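Flagellar biosynthetic protein FliP (Thermotoga maritima MSB8, PDB 5H72) probably takes part in flagellum-specific protein export, the chain here being the periplasmic domain of a membrane protein of the type III export gate. Local coordinates at residues A[25-28]-A[29-33]; A[55-59]-A[60-64]. All blocks are in the same frame, centred on the assembly; numbering follows the deposited sequence.

In the fold
Interaction 1 runs along helix 17-39, and interaction 2 is the turn that leads into helix 65-80; they come in series along the chain, and their centres are about 15 Å apart. Arg30 ties them together: its NH2 gives a hydrogen bond to Ala63 O at 2.9 Å and a weak one to Glu61 O, holding the turn against the long helix. Each contact lies about 9 Å from the centre of this all-helical periplasmic domain. Their outward roles differ, since Val25, Arg28 and Phe32 also meet the second subunit, whereas no other chain of the assembly touches residues 55-64. Both are structural contacts, one at a subunit interface and the other within the fold.

Interaction 1. Residues A[25-28]-A[29-33]; sequences VNTR and IREFM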
loop_
_atom_site.group_PDB
_atom_site.type_symbol
_atom_site.label_atom_id
_atom_site.label_comp_id
_atom_site.label_asym_id
_atom_site.label_seq_id
_atom_site.Cartn_x
_atom_site.Cartn_y
_atom_site.Cartn_z
ATOM N N VAL A 25 7.515 2.240 -12.218
ATOM C CA VAL A 25 6.689 1.691 -11.145
ATOM C C VAL A 25 5.252 2.193 -11.272
ATOM O O VAL A 25 4.312 1.449 -11.001
ATOM C CB VAL A 25 7.270 2.029 -9.743
ATOM C CG1 VAL A 25 6.306 1.638 -8.637
ATOM C CG2 VAL A 25 8.607 1.330 -9.551
ATOM N N ASN A 26 5.076 3.432 -11.718
ATOM C CA ASN A 26 3.734 3.962 -11.978
ATOM C C ASN A 26 3.034 3.161 -13.082
ATOM O O ASN A 26 1.866 2.785 -12.948
ATOM C CB ASN A 26 3.799 5.453 -12.350
ATOM C CG ASN A 26 2.424 6.046 -12.688
ATOM O OD1 ASN A 26 1.570 6.206 -11.815
ATOM N ND2 ASN A 26 2.222 6.395 -13.955
ATOM N N THR A 27 3.762 2.882 -14.158
ATOM C CA THR A 27 3.217 2.133 -15.283
ATOM C C THR A 27 2.817 0.731 -14.840
ATOM O O THR A 27 1.726 0.261 -15.159
ATOM C CB THR A 27 4.221 2.044 -16.448
ATOM O OG1 THR A 27 4.516 3.365 -16.921
ATOM C CG2 THR A 27 3.651 1.229 -17.590
ATOM N N ARG A 28 3.685 0.076 -14.080
ATOM C CA ARG A 28 3.402 -1.266 -13.582
ATOM C C ARG A 28 2.133 -1.285 -12.727
ATOM O O ARG A 28 1.280 -2.148 -12.874
ATOM C CB ARG A 28 4.594 -1.795 -12.783
ATOM C CG ARG A 28 4.377 -3.140 -12.123
ATOM C CD ARG A 28 4.708 -4.322 -13.044
ATOM N NE ARG A 28 3.804 -4.453 -14.189
ATOM C CZ ARG A 28 2.678 -5.167 -14.186
ATOM N NH1 ARG A 28 2.293 -5.810 -13.090
ATOM N NH2 ARG A 28 1.936 -5.241 -15.284
ATOM N N ILE A 29 1.995 -0.301 -11.852
ATOM C CA ILE A 29 0.845 -0.242 -10.953
ATOM C C ILE A 29 -0.435 0.062 -11.728
ATOM O O ILE A 29 -1.468 -0.543 -11.466
ATOM C CB ILE A 29 1.064 0.798 -9.838
ATOM C CG1 ILE A 29 2.234 0.353 -8.961
ATOM C CG2 ILE A 29 -0.180 0.952 -8.990
ATOM C CD1 ILE A 29 2.670 1.388 -7.950
ATOM N N ARG A 30 -0.367 0.979 -12.693
ATOM C CA ARG A 30 -1.518 1.230 -13.567
ATOM C C ARG A 30 -1.946 -0.039 -14.280
ATOM O O ARG A 30 -3.132 -0.363 -14.317
ATOM C CB ARG A 30 -1.206 2.311 -14.602
ATOM C CG ARG A 30 -1.214 3.723 -14.033
ATOM C CD ARG A 30 -0.998 4.747 -15.132
ATOM N NE ARG A 30 -2.060 4.722 -16.133
ATOM C CZ ARG A 30 -3.203 5.393 -16.021
ATOM N NH1 ARG A 30 -3.437 6.139 -14.953
ATOM N NH2 ARG A 30 -4.116 5.323 -16.975
ATOM N N GLU A 31 -0.970 -0.762 -14.824
ATOM C CA GLU A 31 -1.247 -1.993 -15.575
ATOM C C GLU A 31 -1.928 -3.070 -14.728
ATOM O O GLU A 31 -2.834 -3.739 -15.218
ATOM C CB GLU A 31 0.047 -2.558 -16.191
ATOM C CG GLU A 31 0.544 -1.800 -17.425
ATOM C CD GLU A 31 1.832 -2.388 -18.024
ATOM O OE1 GLU A 31 2.384 -3.361 -17.452
ATOM O OE2 GLU A 31 2.295 -1.876 -19.075
ATOM N N PHE A 32 -1.530 -3.244 -13.465
ATOM C CA PHE A 32 -2.190 -4.287 -12.680
ATOM C C PHE A 32 -3.527 -3.795 -12.114
ATOM O O PHE A 32 -4.442 -4.593 -11.943
ATOM C CB PHE A 32 -1.246 -4.892 -11.591
ATOM C CG PHE A 32 -1.146 -4.139 -10.288
ATOM C CD1 PHE A 32 -2.230 -4.019 -9.425
ATOM C CD2 PHE A 32 0.084 -3.654 -9.866
ATOM C CE1 PHE A 32 -2.115 -3.358 -8.218
ATOM C CE2 PHE A 32 0.215 -2.993 -8.642
ATOM C CZ PHE A 32 -0.892 -2.843 -7.819
ATOM N N MET A 33 -3.665 -2.497 -11.864
ATOM C CA MET A 33 -4.969 -1.963 -11.481
ATOM C C MET A 33 -5.952 -2.177 -12.626
ATOM O O MET A 33 -7.052 -2.702 -12.427
ATOM C CB MET A 33 -4.878 -0.475 -11.114
ATOM C CG MET A 33 -4.194 -0.217 -9.780
ATOM S SD MET A 33 -4.374 1.467 -9.151
ATOM C CE MET A 33 -3.646 2.437 -10.471
HETATM O O HOH W 1 5.052 -3.062 -16.288
#
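Arg28 bends forward along the flank of its helix to reach Glu31, three residues later. Its NH2 forms an i to i+3 helical salt bridge with Glu31 OE1 at 2.9 Å, in the guanidinium plane but on the anti lone pair of the carboxylate, whose plane is turned 67° away. A water accepts from Arg28 NE at 2.8 Å and donates to Glu31 OE1, so that oxygen is gripped twice. The bends at chi2 (87°) and chi3 (-67°) swing the guanidinium round to this spot, and its NH1 goes on to Glu76 and Glu36 of the second subunit. An alanine here would probably leave Glu31 without its mate and those two glutamates without the charge that pairs with both. Packing is close on the Val25 side, where Ile29 CG1 lies 3.1 Å from Val25 O and Ile29 CD1 meets Val25 CG1 at 3.7 Å. Thr27 and Glu31, by contrast, lie side by side on the exposed flank, with Thr27 CG2 3.7 Å from Glu31 OE2. Phe32 and Val25 pack on the second subunit, while on the inner side Arg30 bonds to Asn65 and Met33 rests on Leu68, Ile69 and Phe72 of helix 65-80.

Interaction 2. Residues A[55-59]-A[60-64]; sequences IEIAK and IEEAP
The Glu62 carboxylate lies flat under the Lys59 side chain: Lys59 CG sits over one face, 3.6 Å from Glu62 CD, with Lys59 CD continuing across the same face. Ala58 N donates to Glu62 OE1 at 2.9 Å, nearly straight (166°), meeting it on the syn side but 29° out of the carboxylate plane. This is a single turn of 3-10 helix at residues 60-62, opened by the bond from Glu62 N to Lys59 O (2.9 Å), in which the donor stands above the carbonyl plane, and followed by Ala63 N to Ile60 O. Glu62 thus reaches back to hold the preceding loop through the Ala58 amide. Lys59 CG lies between the backbone N and the carbonyl carbon (chi1 51°), which carries the chain over the acid, yet Lys59 NZ stays 4.9 Å from Glu62 OE2, so the charges do not touch. Glu61 OE1 lies 3.4 Å from Lys59 CB, while its OE2 forms a salt bridge with Lys38. Inside, Ile60 packs on Ile34 and Val46, and Ile57 on Val46 and Ala50, seating the turn between helices 17-39 and 43-52. Just ahead of helix 65-80, Pro64 at its N-cap position touches Ile55: Pro64 CG is 3.8 Å from Ile55 CD1.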
loop_
_atom_site.group_PDB
_atom_site.type_symbol
_atom_site.label_atom_id
_atom_site.label_comp_id
_atom_site.label_asym_id
_atom_site.label_seq_id
_atom_site.Cartn_x
_atom_site.Cartn_y
_atom_site.Cartn_z
ATOM N N ILE A 55 -14.510 14.342 -16.284
ATOM C CA ILE A 55 -13.442 13.789 -17.108
ATOM C C ILE A 55 -14.042 12.939 -18.234
ATOM O O ILE A 55 -14.871 12.060 -17.989
ATOM C CB ILE A 55 -12.460 12.950 -16.260
ATOM C CG1 ILE A 55 -11.739 13.857 -15.259
ATOM C CG2 ILE A 55 -11.451 12.241 -17.135
ATOM C CD1 ILE A 55 -10.810 13.117 -14.300
ATOM N N GLU A 56 -13.632 13.209 -19.467
ATOM C CA GLU A 56 -14.201 12.517 -20.618
ATOM C C GLU A 56 -13.240 11.499 -21.207
ATOM O O GLU A 56 -12.258 11.869 -21.856
ATOM C CB GLU A 56 -14.608 13.523 -21.695
ATOM C CG GLU A 56 -15.735 14.442 -21.262
ATOM C CD GLU A 56 -16.240 15.308 -22.395
ATOM O OE1 GLU A 56 -17.477 15.432 -22.534
ATOM O OE2 GLU A 56 -15.402 15.861 -23.144
ATOM N N ILE A 57 -13.537 10.218 -20.989
ATOM C CA ILE A 57 -12.680 9.136 -21.467
ATOM C C ILE A 57 -13.464 8.115 -22.282
ATOM O O ILE A 57 -14.664 7.928 -22.064
ATOM C CB ILE A 57 -11.974 8.409 -20.290
ATOM C CG1 ILE A 57 -13.002 7.840 -19.316
ATOM C CG2 ILE A 57 -11.030 9.347 -19.562
ATOM C CD1 ILE A 57 -12.411 6.952 -18.242
ATOM N N ALA A 58 -12.781 7.446 -23.210
ATOM C CA ALA A 58 -13.391 6.387 -24.019
ATOM C C ALA A 58 -13.051 4.989 -23.492
ATOM O O ALA A 58 -13.830 4.045 -23.670
ATOM C CB ALA A 58 -12.955 6.519 -25.472
ATOM N N LYS A 59 -11.885 4.855 -22.858
ATOM C CA LYS A 59 -11.467 3.579 -22.273
ATOM C C LYS A 59 -10.702 3.793 -20.969
ATOM O O LYS A 59 -10.149 4.872 -20.744
ATOM C CB LYS A 59 -10.616 2.795 -23.267
ATOM C CG LYS A 59 -9.478 3.578 -23.866
ATOM C CD LYS A 59 -9.274 3.116 -25.294
ATOM C CE LYS A 59 -7.821 3.156 -25.717
ATOM N NZ LYS A 59 -7.663 2.451 -27.025
ATOM N N ILE A 60 -10.664 2.774 -20.111
ATOM C CA ILE A 60 -10.151 2.986 -18.759
ATOM C C ILE A 60 -8.652 3.269 -18.744
ATOM O O ILE A 60 -8.138 3.846 -17.783
ATOM C CB ILE A 60 -10.461 1.798 -17.824
ATOM C CG1 ILE A 60 -9.782 0.513 -18.289
ATOM C CG2 ILE A 60 -11.970 1.595 -17.707
ATOM C CD1 ILE A 60 -9.926 -0.616 -17.288
ATOM N N GLU A 61 -7.952 2.920 -19.817
ATOM C CA GLU A 61 -6.528 3.236 -19.880
ATOM C C GLU A 61 -6.280 4.735 -19.973
ATOM O O GLU A 61 -5.151 5.178 -19.820
ATOM C CB GLU A 61 -5.856 2.539 -21.062
ATOM C CG GLU A 61 -5.855 1.019 -20.984
ATOM C CD GLU A 61 -7.140 0.415 -21.517
ATOM O OE1 GLU A 61 -8.120 1.163 -21.692
ATOM O OE2 GLU A 61 -7.168 -0.807 -21.770
ATOM N N GLU A 62 -7.324 5.514 -20.230
ATOM C CA GLU A 62 -7.169 6.966 -20.314
ATOM C C GLU A 62 -7.527 7.665 -18.994
ATOM O O GLU A 62 -7.368 8.873 -18.865
ATOM C CB GLU A 62 -8.025 7.529 -21.453
ATOM C CG GLU A 62 -7.770 6.880 -22.811
ATOM C CD GLU A 62 -8.875 7.170 -23.827
ATOM O OE1 GLU A 62 -9.939 7.710 -23.434
ATOM O OE2 GLU A 62 -8.679 6.856 -25.025
ATOM N N ALA A 63 -8.017 6.914 -18.015
ATOM C CA ALA A 63 -8.325 7.514 -16.725
ATOM C C ALA A 63 -7.042 7.860 -15.975
ATOM O O ALA A 63 -6.128 7.038 -15.883
ATOM C CB ALA A 63 -9.187 6.592 -15.893
ATOM N N PRO A 64 -6.963 9.090 -15.456
ATOM C CA PRO A 64 -5.836 9.485 -14.603
ATOM C C PRO A 64 -5.870 8.721 -13.275
ATOM O O PRO A 64 -6.899 8.142 -12.915
ATOM C CB PRO A 64 -6.065 10.987 -14.389
ATOM C CG PRO A 64 -7.556 11.147 -14.517
ATOM C CD PRO A 64 -7.962 10.166 -15.591
#